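Deoxyribodipyrimidine photo-lyase (Oryza sativa Japonica Group, PDB 3UMV) uses light of 300-600 nm and one bound FAD to split cyclobutane pyrimidine dimers in UV-damaged DNA back into separate pyrimidines. Local coordinates at residues 119-124 / 148-153; 297-302 / 319-324. All blocks are in the same frame, centred on the assembly; numbering follows the deposited sequence. Where two conformers were deposited one is given.

Interaction 1 of 2, residues 119-124 / 148-153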
ATOM      1  N   ALA A 119       6.388  20.475   4.070  1.00 28.79           N
ATOM      2  CA  ALA A 119       7.220  21.582   4.562  1.00 29.89           C
ATOM      3  C   ALA A 119       6.782  22.070   5.948  1.00 28.07           C
ATOM      4  O   ALA A 119       7.557  22.691   6.680  1.00 32.45           O
ATOM      5  CB  ALA A 119       7.226  22.735   3.564  1.00 29.65           C
ATOM      6  N   GLU A 120       5.536  21.786   6.305  1.00 30.79           N
ATOM      7  CA  GLU A 120       5.016  22.137   7.621  1.00 31.59           C
ATOM      8  C   GLU A 120       5.657  21.293   8.731  1.00 26.63           C
ATOM      9  O   GLU A 120       5.666  21.688   9.898  1.00 27.22           O
ATOM     10  CB  GLU A 120       3.491  22.009   7.634  1.00 38.46           C
ATOM     11  CG  GLU A 120       2.800  23.079   6.790  1.00 47.29           C
ATOM     12  CD  GLU A 120       1.309  22.841   6.612  1.00 56.72           C
ATOM     13  OE1 GLU A 120       0.939  21.814   6.003  1.00 60.88           O
ATOM     14  OE2 GLU A 120       0.505  23.681   7.074  1.00 58.20           O
ATOM     15  N   ILE A 121       6.201  20.136   8.358  1.00 19.46           N
ATOM     16  CA  ILE A 121       6.799  19.203   9.316  1.00 19.96           C
ATOM     17  C   ILE A 121       8.067  19.806   9.937  1.00 23.77           C
ATOM     18  O   ILE A 121       8.176  19.910  11.165  1.00 24.66           O
ATOM     19  CB  ILE A 121       7.091  17.835   8.653  1.00 21.57           C
ATOM     20  CG1 ILE A 121       5.780  17.165   8.232  1.00 24.55           C
ATOM     21  CG2 ILE A 121       7.912  16.922   9.572  1.00 20.41           C
ATOM     22  CD1 ILE A 121       4.879  16.780   9.396  1.00 25.03           C
ATOM     23  N   PRO A 122       9.025  20.224   9.100  1.00 28.19           N
ATOM     24  CA  PRO A 122      10.202  20.855   9.704  1.00 28.89           C
ATOM     25  C   PRO A 122       9.855  22.152  10.435  1.00 27.14           C
ATOM     26  O   PRO A 122      10.481  22.484  11.451  1.00 25.28           O
ATOM     27  CB  PRO A 122      11.114  21.131   8.501  1.00 30.60           C
ATOM     28  CG  PRO A 122      10.254  21.008   7.303  1.00 26.52           C
ATOM     29  CD  PRO A 122       9.208  19.992   7.658  1.00 28.49           C
ATOM     30  N   ALA A 123       8.871  22.882   9.923  1.00 26.95           N
ATOM     31  CA  ALA A 123       8.430  24.095  10.592  1.00 27.98           C
ATOM     32  C   ALA A 123       7.996  23.781  12.021  1.00 27.11           C
ATOM     33  O   ALA A 123       8.384  24.478  12.959  1.00 25.19           O
ATOM     34  CB  ALA A 123       7.300  24.755   9.818  1.00 28.90           C
ATOM     35  N   LEU A 124       7.190  22.731  12.183  1.00 25.72           N
ATOM     36  CA  LEU A 124       6.718  22.340  13.508  1.00 26.68           C
ATOM     37  C   LEU A 124       7.876  21.907  14.402  1.00 24.04           C
ATOM     38  O   LEU A 124       7.978  22.329  15.554  1.00 26.50           O
ATOM     39  CB  LEU A 124       5.679  21.221  13.420  1.00 25.57           C
ATOM     40  CG  LEU A 124       5.275  20.651  14.780  1.00 23.77           C
ATOM     41  CD1 LEU A 124       4.349  21.611  15.496  1.00 20.04           C
ATOM     42  CD2 LEU A 124       4.596  19.298  14.627  1.00 24.84           C
ATOM     43  N   ASP A 148      13.554  13.339   2.069  1.00 18.67           N
ATOM     44  CA  ASP A 148      14.866  13.913   1.783  1.00 22.80           C
ATOM     45  C   ASP A 148      14.864  15.430   1.874  1.00 22.81           C
ATOM     46  O   ASP A 148      15.827  16.010   2.372  1.00 23.56           O
ATOM     47  CB  ASP A 148      15.372  13.480   0.410  1.00 26.86           C
ATOM     48  CG  ASP A 148      15.782  12.022   0.375  1.00 37.42           C
ATOM     49  OD1 ASP A 148      15.877  11.407   1.461  1.00 43.69           O
ATOM     50  OD2 ASP A 148      16.019  11.496  -0.734  1.00 39.92           O
ATOM     51  N   ALA A 149      13.797  16.069   1.392  1.00 25.75           N
ATOM     52  CA  ALA A 149      13.708  17.534   1.413  1.00 24.02           C
ATOM     53  C   ALA A 149      13.553  18.048   2.836  1.00 27.79           C
ATOM     54  O   ALA A 149      14.090  19.093   3.188  1.00 30.18           O
ATOM     55  CB  ALA A 149      12.553  18.030   0.551  1.00 22.04           C
ATOM     56  N   VAL A 150      12.793  17.323   3.643  1.00 22.27           N
ATOM     57  CA  VAL A 150      12.652  17.658   5.052  1.00 19.11           C
ATOM     58  C   VAL A 150      13.959  17.481   5.809  1.00 23.57           C
ATOM     59  O   VAL A 150      14.301  18.296   6.672  1.00 23.68           O
ATOM     60  CB  VAL A 150      11.557  16.804   5.718  1.00 21.64           C
ATOM     61  CG1 VAL A 150      11.645  16.915   7.235  1.00 20.21           C
ATOM     62  CG2 VAL A 150      10.175  17.209   5.193  1.00 24.59           C
ATOM     63  N   VAL A 151      14.691  16.420   5.483  1.00 21.64           N
ATOM     64  CA  VAL A 151      15.987  16.159   6.103  1.00 19.31           C
ATOM     65  C   VAL A 151      16.957  17.288   5.767  1.00 23.59           C
ATOM     66  O   VAL A 151      17.668  17.787   6.640  1.00 25.60           O
ATOM     67  CB  VAL A 151      16.556  14.792   5.654  1.00 19.08           C
ATOM     68  CG1 VAL A 151      18.001  14.647   6.081  1.00 21.44           C
ATOM     69  CG2 VAL A 151      15.722  13.666   6.244  1.00 18.13           C
ATOM     70  N   GLY A 152      16.945  17.712   4.507  1.00 23.95           N
ATOM     71  CA  GLY A 152      17.775  18.824   4.071  1.00 26.40           C
ATOM     72  C   GLY A 152      17.396  20.142   4.725  1.00 30.09           C
ATOM     73  O   GLY A 152      18.269  20.927   5.086  1.00 30.80           O
ATOM     74  N   ASP A 153      16.099  20.397   4.865  1.00 29.19           N
ATOM     75  CA  ASP A 153      15.637  21.605   5.544  1.00 31.31           C
ATOM     76  C   ASP A 153      16.149  21.617   6.981  1.00 29.17           C
ATOM     77  O   ASP A 153      16.694  22.618   7.452  1.00 28.59           O
ATOM     78  CB  ASP A 153      14.109  21.696   5.541  1.00 35.75           C
ATOM     79  CG  ASP A 153      13.531  21.869   4.144  1.00 45.26           C
ATOM     80  OD1 ASP A 153      14.288  22.233   3.217  1.00 47.15           O
ATOM     81  OD2 ASP A 153      12.309  21.646   3.978  1.00 49.21           O
TER

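Interaction 2 of 2, residues 297-302 / 319-324. With FAD (flavin-adenine dinucleotide), chain I.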
ATOM      1  N   ARG A 297       0.867  -7.517  12.401  1.00 13.05           N
ATOM      2  CA  ARG A 297      -0.329  -7.942  13.141  1.00 15.74           C
ATOM      3  C   ARG A 297      -1.107  -9.043  12.409  1.00 18.95           C
ATOM      4  O   ARG A 297      -1.532 -10.028  13.027  1.00 18.73           O
ATOM      5  CB  ARG A 297      -1.264  -6.753  13.403  1.00 17.84           C
ATOM      6  CG  ARG A 297      -2.639  -7.159  13.935  1.00 15.89           C
ATOM      7  CD  ARG A 297      -2.493  -8.004  15.193  1.00 14.96           C
ATOM      8  NE  ARG A 297      -1.704  -7.322  16.210  1.00 19.15           N
ATOM      9  CZ  ARG A 297      -1.134  -7.913  17.253  1.00 25.79           C
ATOM     10  NH1 ARG A 297      -0.433  -7.186  18.112  1.00 24.66           N
ATOM     11  NH2 ARG A 297      -1.258  -9.224  17.436  1.00 26.12           N
ATOM     12  N   CYS A 298      -1.319  -8.870  11.104  1.00 16.87           N
ATOM     13  CA  CYS A 298      -2.081  -9.854  10.332  1.00 16.44           C
ATOM     14  C   CYS A 298      -1.341 -11.196  10.306  1.00 18.05           C
ATOM     15  O   CYS A 298      -1.956 -12.265  10.430  1.00 19.05           O
ATOM     16  CB  CYS A 298      -2.310  -9.349   8.903  1.00 16.25           C
ATOM     17  SG  CYS A 298      -3.397  -7.921   8.791  1.00 18.46           S
ATOM     18  N   ALA A 299      -0.022 -11.132  10.132  1.00 15.46           N
ATOM     19  CA  ALA A 299       0.818 -12.331  10.142  1.00 17.01           C
ATOM     20  C   ALA A 299       0.804 -13.048  11.498  1.00 19.29           C
ATOM     21  O   ALA A 299       0.703 -14.269  11.547  1.00 18.78           O
ATOM     22  CB  ALA A 299       2.249 -11.973   9.758  1.00 18.23           C
ATOM     23  N   LEU A 300       0.912 -12.291  12.586  1.00 15.55           N
ATOM     24  CA  LEU A 300       0.878 -12.875  13.930  1.00 16.87           C
ATOM     25  C   LEU A 300      -0.426 -13.615  14.192  1.00 17.47           C
ATOM     26  O   LEU A 300      -0.434 -14.698  14.782  1.00 20.78           O
ATOM     27  CB  LEU A 300       1.042 -11.789  14.994  1.00 21.55           C
ATOM     28  CG  LEU A 300       2.420 -11.162  15.097  1.00 19.64           C
ATOM     29  CD1 LEU A 300       2.339  -9.845  15.855  1.00 18.34           C
ATOM     30  CD2 LEU A 300       3.416 -12.117  15.740  1.00 19.92           C
ATOM     31  N   GLU A 301      -1.528 -13.011  13.784  1.00 17.30           N
ATOM     32  CA  GLU A 301      -2.831 -13.613  14.011  1.00 16.48           C
ATOM     33  C   GLU A 301      -3.005 -14.839  13.138  1.00 21.75           C
ATOM     34  O   GLU A 301      -3.665 -15.803  13.536  1.00 24.29           O
ATOM     35  CB  GLU A 301      -3.944 -12.592  13.773  1.00 19.41           C
ATOM     36  CG  GLU A 301      -3.887 -11.406  14.724  1.00 26.11           C
ATOM     37  CD  GLU A 301      -4.061 -11.832  16.169  1.00 26.91           C
ATOM     38  OE1 GLU A 301      -4.682 -12.896  16.391  1.00 27.27           O
ATOM     39  OE2 GLU A 301      -3.580 -11.120  17.077  1.00 26.24           O
ATOM     40  N   ALA A 302      -2.428 -14.809  11.940  1.00 17.67           N
ATOM     41  CA  ALA A 302      -2.471 -15.987  11.083  1.00 20.54           C
ATOM     42  C   ALA A 302      -1.685 -17.126  11.732  1.00 22.67           C
ATOM     43  O   ALA A 302      -2.104 -18.273  11.696  1.00 19.69           O
ATOM     44  CB  ALA A 302      -1.929 -15.671   9.698  1.00 23.90           C
ATOM     45  N   GLU A 319       1.358 -14.656   0.433  1.00 15.07           N
ATOM     46  CA  GLU A 319       0.932 -13.444  -0.271  1.00 16.23           C
ATOM     47  C   GLU A 319       1.117 -12.230   0.637  1.00 16.96           C
ATOM     48  O   GLU A 319       1.641 -11.187   0.220  1.00 15.05           O
ATOM     49  CB  GLU A 319      -0.528 -13.565  -0.736  1.00 18.47           C
ATOM     50  CG  GLU A 319      -0.849 -14.861  -1.487  1.00 21.66           C
ATOM     51  CD  GLU A 319      -0.121 -14.981  -2.815  1.00 26.75           C
ATOM     52  OE1 GLU A 319      -0.196 -14.035  -3.636  1.00 25.15           O
ATOM     53  OE2 GLU A 319       0.528 -16.022  -3.045  1.00 31.66           O
ATOM     54  N   LEU A 320       0.732 -12.383   1.900  1.00 13.92           N
ATOM     55  CA  LEU A 320       0.751 -11.270   2.832  1.00 12.82           C
ATOM     56  C   LEU A 320       2.162 -10.766   3.163  1.00 18.61           C
ATOM     57  O   LEU A 320       2.356  -9.565   3.336  1.00 18.90           O
ATOM     58  CB  LEU A 320       0.038 -11.666   4.131  1.00 15.26           C
ATOM     59  CG  LEU A 320       0.117 -10.651   5.271  1.00 19.46           C
ATOM     60  CD1 LEU A 320      -0.757  -9.464   4.953  1.00 17.33           C
ATOM     61  CD2 LEU A 320      -0.328 -11.305   6.569  1.00 20.35           C
ATOM     62  N   VAL A 321       3.129 -11.677   3.282  1.00 16.04           N
ATOM     63  CA  VAL A 321       4.478 -11.314   3.706  1.00 14.14           C
ATOM     64  C   VAL A 321       5.464 -11.358   2.554  1.00 16.14           C
ATOM     65  O   VAL A 321       6.050 -10.342   2.186  1.00 20.27           O
ATOM     66  CB  VAL A 321       4.975 -12.199   4.867  1.00 17.23           C
ATOM     67  CG1 VAL A 321       6.446 -11.895   5.201  1.00 19.79           C
ATOM     68  CG2 VAL A 321       4.075 -12.007   6.088  1.00 16.51           C
ATOM     69  N   VAL A 322       5.646 -12.527   1.961  1.00 15.40           N
ATOM     70  CA  VAL A 322       6.631 -12.638   0.901  1.00 10.67           C
ATOM     71  C   VAL A 322       6.338 -11.769  -0.332  1.00 13.05           C
ATOM     72  O   VAL A 322       7.185 -10.994  -0.761  1.00 15.75           O
ATOM     73  CB  VAL A 322       6.875 -14.101   0.497  1.00 15.50           C
ATOM     74  CG1 VAL A 322       7.635 -14.156  -0.802  1.00 18.98           C
ATOM     75  CG2 VAL A 322       7.670 -14.795   1.595  1.00 16.15           C
ATOM     76  N   ARG A 323       5.146 -11.903  -0.896  0.50 13.61           N
ATOM     77  CA  ARG A 323       4.836 -11.160  -2.109  0.50 14.76           C
ATOM     78  C   ARG A 323       4.782  -9.656  -1.839  0.50 13.62           C
ATOM     79  O   ARG A 323       5.426  -8.870  -2.543  0.50 12.52           O
ATOM     80  CB  ARG A 323       3.542 -11.662  -2.747  0.50 16.93           C
ATOM     81  CG  ARG A 323       3.613 -13.109  -3.208  0.50 18.69           C
ATOM     82  CD  ARG A 323       3.035 -13.248  -4.614  0.50 19.74           C
ATOM     83  NE  ARG A 323       3.862 -12.560  -5.602  0.50 21.15           N
ATOM     84  CZ  ARG A 323       4.739 -13.173  -6.390  0.50 20.12           C
ATOM     85  NH1 ARG A 323       5.459 -12.478  -7.264  0.50  8.90           N
ATOM     86  NH2 ARG A 323       4.887 -14.489  -6.305  0.50 20.80           N
ATOM     87  N   ARG A 324       4.034  -9.257  -0.814  1.00 14.34           N
ATOM     88  CA  ARG A 324       3.859  -7.837  -0.532  1.00 14.40           C
ATOM     89  C   ARG A 324       5.223  -7.207  -0.260  1.00 14.08           C
ATOM     90  O   ARG A 324       5.554  -6.157  -0.813  1.00 14.33           O
ATOM     91  CB  ARG A 324       2.931  -7.604   0.658  1.00 15.67           C
ATOM     92  CG  ARG A 324       2.787  -6.119   1.017  1.00 15.50           C
ATOM     93  CD  ARG A 324       1.911  -5.942   2.239  1.00 14.17           C
ATOM     94  NE  ARG A 324       2.391  -6.827   3.291  1.00 16.92           N
ATOM     95  CZ  ARG A 324       3.410  -6.576   4.103  1.00 21.54           C
ATOM     96  NH1 ARG A 324       4.068  -5.413   4.049  1.00 18.55           N
ATOM     97  NH2 ARG A 324       3.764  -7.495   4.997  1.00 23.71           N
TER
HETATM   98  PA  FAD I 801      -5.616 -11.458  -0.470  1.00 15.32           P
HETATM   99  O1A FAD I 801      -5.570 -12.583  -1.459  1.00 20.21           O
HETATM  100  O2A FAD I 801      -6.494 -11.711   0.723  1.00 16.35           O
HETATM  101  O5B FAD I 801      -4.116 -11.126  -0.025  1.00 16.20           O
HETATM  102  C5B FAD I 801      -3.804 -10.659   1.270  1.00 20.26           C
HETATM  103  C4B FAD I 801      -2.675  -9.626   1.193  1.00 15.98           C
HETATM  104  O4B FAD I 801      -1.506 -10.160   0.590  1.00 14.28           O
HETATM  105  C3B FAD I 801      -3.049  -8.444   0.321  1.00 17.49           C
HETATM  106  O3B FAD I 801      -3.806  -7.494   1.032  1.00 17.24           O
HETATM  107  C2B FAD I 801      -1.694  -7.909  -0.041  1.00 14.42           C
HETATM  108  O2B FAD I 801      -1.149  -7.215   1.065  1.00 18.60           O
HETATM  109  C1B FAD I 801      -0.893  -9.174  -0.212  1.00 15.20           C
HETATM  110  N9A FAD I 801      -0.871  -9.598  -1.622  1.00 14.24           N
HETATM  111  C8A FAD I 801      -1.712 -10.479  -2.247  1.00 16.30           C
HETATM  112  N7A FAD I 801      -1.318 -10.577  -3.539  1.00 13.66           N
HETATM  113  C5A FAD I 801      -0.249  -9.757  -3.742  1.00 13.15           C
HETATM  114  C6A FAD I 801       0.558  -9.455  -4.845  1.00 14.39           C
HETATM  115  N6A FAD I 801       0.427 -10.085  -6.012  1.00 18.62           N
HETATM  116  N1A FAD I 801       1.596  -8.559  -4.710  1.00 14.33           N
HETATM  117  C2A FAD I 801       1.842  -7.972  -3.490  1.00 16.42           C
HETATM  118  N3A FAD I 801       1.045  -8.266  -2.406  1.00 15.00           N
HETATM  119  C4A FAD I 801       0.031  -9.151  -2.533  1.00 14.60           C
HETATM  120  N1  FAD I 801      -2.064  -4.787  -4.599  1.00  9.88           N
HETATM  121  C2  FAD I 801      -2.223  -3.650  -3.861  1.00 14.62           C
HETATM  122  O2  FAD I 801      -2.139  -3.748  -2.637  1.00 15.69           O
HETATM  123  N3  FAD I 801      -2.444  -2.434  -4.483  1.00 11.32           N
HETATM  124  C4  FAD I 801      -2.525  -2.353  -5.862  1.00 13.20           C
HETATM  125  O4  FAD I 801      -2.728  -1.266  -6.413  1.00 14.63           O
HETATM  126  C4X FAD I 801      -2.350  -3.515  -6.604  1.00 15.67           C
HETATM  127  N5  FAD I 801      -2.433  -3.505  -7.977  1.00 16.42           N
HETATM  128  C5X FAD I 801      -2.236  -4.665  -8.699  1.00 13.22           C
HETATM  129  C6  FAD I 801      -2.289  -4.638 -10.099  1.00 10.28           C
HETATM  130  C7  FAD I 801      -2.096  -5.813 -10.832  1.00 10.31           C
HETATM  131  C7M FAD I 801      -2.144  -5.753 -12.337  1.00  9.76           C
HETATM  132  C8  FAD I 801      -1.860  -7.012 -10.154  1.00 11.96           C
HETATM  133  C8M FAD I 801      -1.649  -8.304 -10.885  1.00 12.83           C
HETATM  134  C9  FAD I 801      -1.822  -7.027  -8.770  1.00  9.70           C
HETATM  135  C9A FAD I 801      -2.005  -5.863  -8.047  1.00 11.51           C
HETATM  136  N10 FAD I 801      -1.969  -5.890  -6.667  1.00 10.48           N
HETATM  137  C10 FAD I 801      -2.131  -4.719  -5.968  1.00  9.86           C
HETATM  138  C1' FAD I 801      -1.723  -7.179  -5.894  1.00 12.56           C
HETATM  139  C2' FAD I 801      -3.024  -7.956  -5.517  1.00 12.97           C
HETATM  140  O2' FAD I 801      -3.940  -8.135  -6.604  1.00 14.04           O
HETATM  141  C3' FAD I 801      -3.806  -7.336  -4.345  1.00 12.98           C
HETATM  142  O3' FAD I 801      -2.928  -7.103  -3.276  1.00 13.37           O
HETATM  143  C4' FAD I 801      -4.950  -8.220  -3.844  1.00 15.73           C
HETATM  144  O4' FAD I 801      -5.859  -8.469  -4.900  1.00 18.20           O
HETATM  145  C5' FAD I 801      -5.628  -7.504  -2.677  1.00 13.94           C
HETATM  146  O5' FAD I 801      -6.856  -8.061  -2.274  1.00 11.85           O
HETATM  147  P   FAD I 801      -6.944  -8.824  -0.864  1.00 13.52           P
HETATM  148  O1P FAD I 801      -6.375  -7.966   0.248  1.00 15.62           O
HETATM  149  O2P FAD I 801      -8.371  -9.235  -0.611  1.00 14.02           O
HETATM  150  O3P FAD I 801      -6.034 -10.096  -1.260  1.00 15.16           O

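Interaction 1 of 2, residues 119-124 / 148-153
Ile121 and Pro122, in the first turn of helix 120-127, meet Val150 and Asp153 of helix 141-157 in the alpha/beta domain of the photolyase. Ile121 makes the looser of the two apolar contacts: its CG2 branch stands 4.4 Å from CG1 of Val150, while the rest of the side chain heads for the sheet. A branched aliphatic residue suits this place, since one branch can face the neighbouring helix and the other the strands. Pro122 carries the centre of the contact. Its CD lies against both methyls of Val150, 3.8 Å from CG2 and 3.9 Å from CG1, and the two side chains cross at about a right angle. Val150 can offer both branches because CG1 is anti to its backbone N (chi1 166°) and CG2 is anti to its carbonyl carbon. Proline fits so early in a helix, where the lack of an N-H costs little, and its compact ring and the Val150 methyls occupy the space between segment axes 9.5 Å apart. At the border of the patch, Pro122 CG comes within 4.0 Å of Asp153 OD2; the same carboxylate pairs through OD1 with Arg156, so its charge is probably balanced, at least in part, within its own helix. The two segments run roughly parallel, 32° apart, on one face of the central sheet: Ile121 reaches Ala73, Ala75 and Phe114 on strands 70-75 and 111-114, and both Ile121 and Val150 rest on Trp43 of strand 40-44.

Interaction 2 of 2, residues 297-302 / 319-324
Leu320 packs against Cys298 and Ala299 where segments of two helices of the helical FAD-binding domain of the photolyase/cryptochrome fold cross at -135°, their axes 10.3 Å apart. From its backbone outward, Leu320 joins cofactor to helix: CB lies 4.1 Å from the ribose O4B of FAD, CG is anti to the backbone N (chi1 173°), and with chi2 at 72° CD2 extends to helix 295-305. There CD2 meets CB of the small Cys298 at 3.6 Å, the short side chain allowing close approach, and also touches the backbone N and CB of Ala299. Alanine is likewise small and still gives Val321 CG2 a methyl to rest on. Helix 310-333 widens here into a pi turn, Arg324 N bonding to Glu319 O, five residues back. Arg324 bends at chi3 back over this turn, its CB against the adenine N3A and its CD 3.5 Å from the ribose O2B. With an alanine at Arg324, Leu320 O would probably lose both side-chain donors and a gap would be likely to open beside the adenine and ribose. The long arginine suits the place because its aliphatic part lines the cofactor while its head reaches a backbone carbonyl: NE donates to Leu320 O at 2.7 Å, and NH2 adds a weak second bond at 3.0 Å.

Overall arrangement
The two contacts belong to different parts of the chain and do not touch: their centres lie 33 Å apart and their nearest atoms about 20 Å. They follow one another in sequence, interaction 1 closing within the alpha/beta domain before interaction 2 opens among the later helices. Interaction 1 is helix packing on a sheet, away from the annotated sites, though the side chain of Ile121 is about 9 Å from a bound urea. Interaction 2 borders the FAD pocket, to which 319-324 contributes residues. One side of helix 310-333 meets the cofactor and another meets helix 295-305, where the side chains of Cys298 and Leu284, a further FAD-binding residue, are about 4 Å apart.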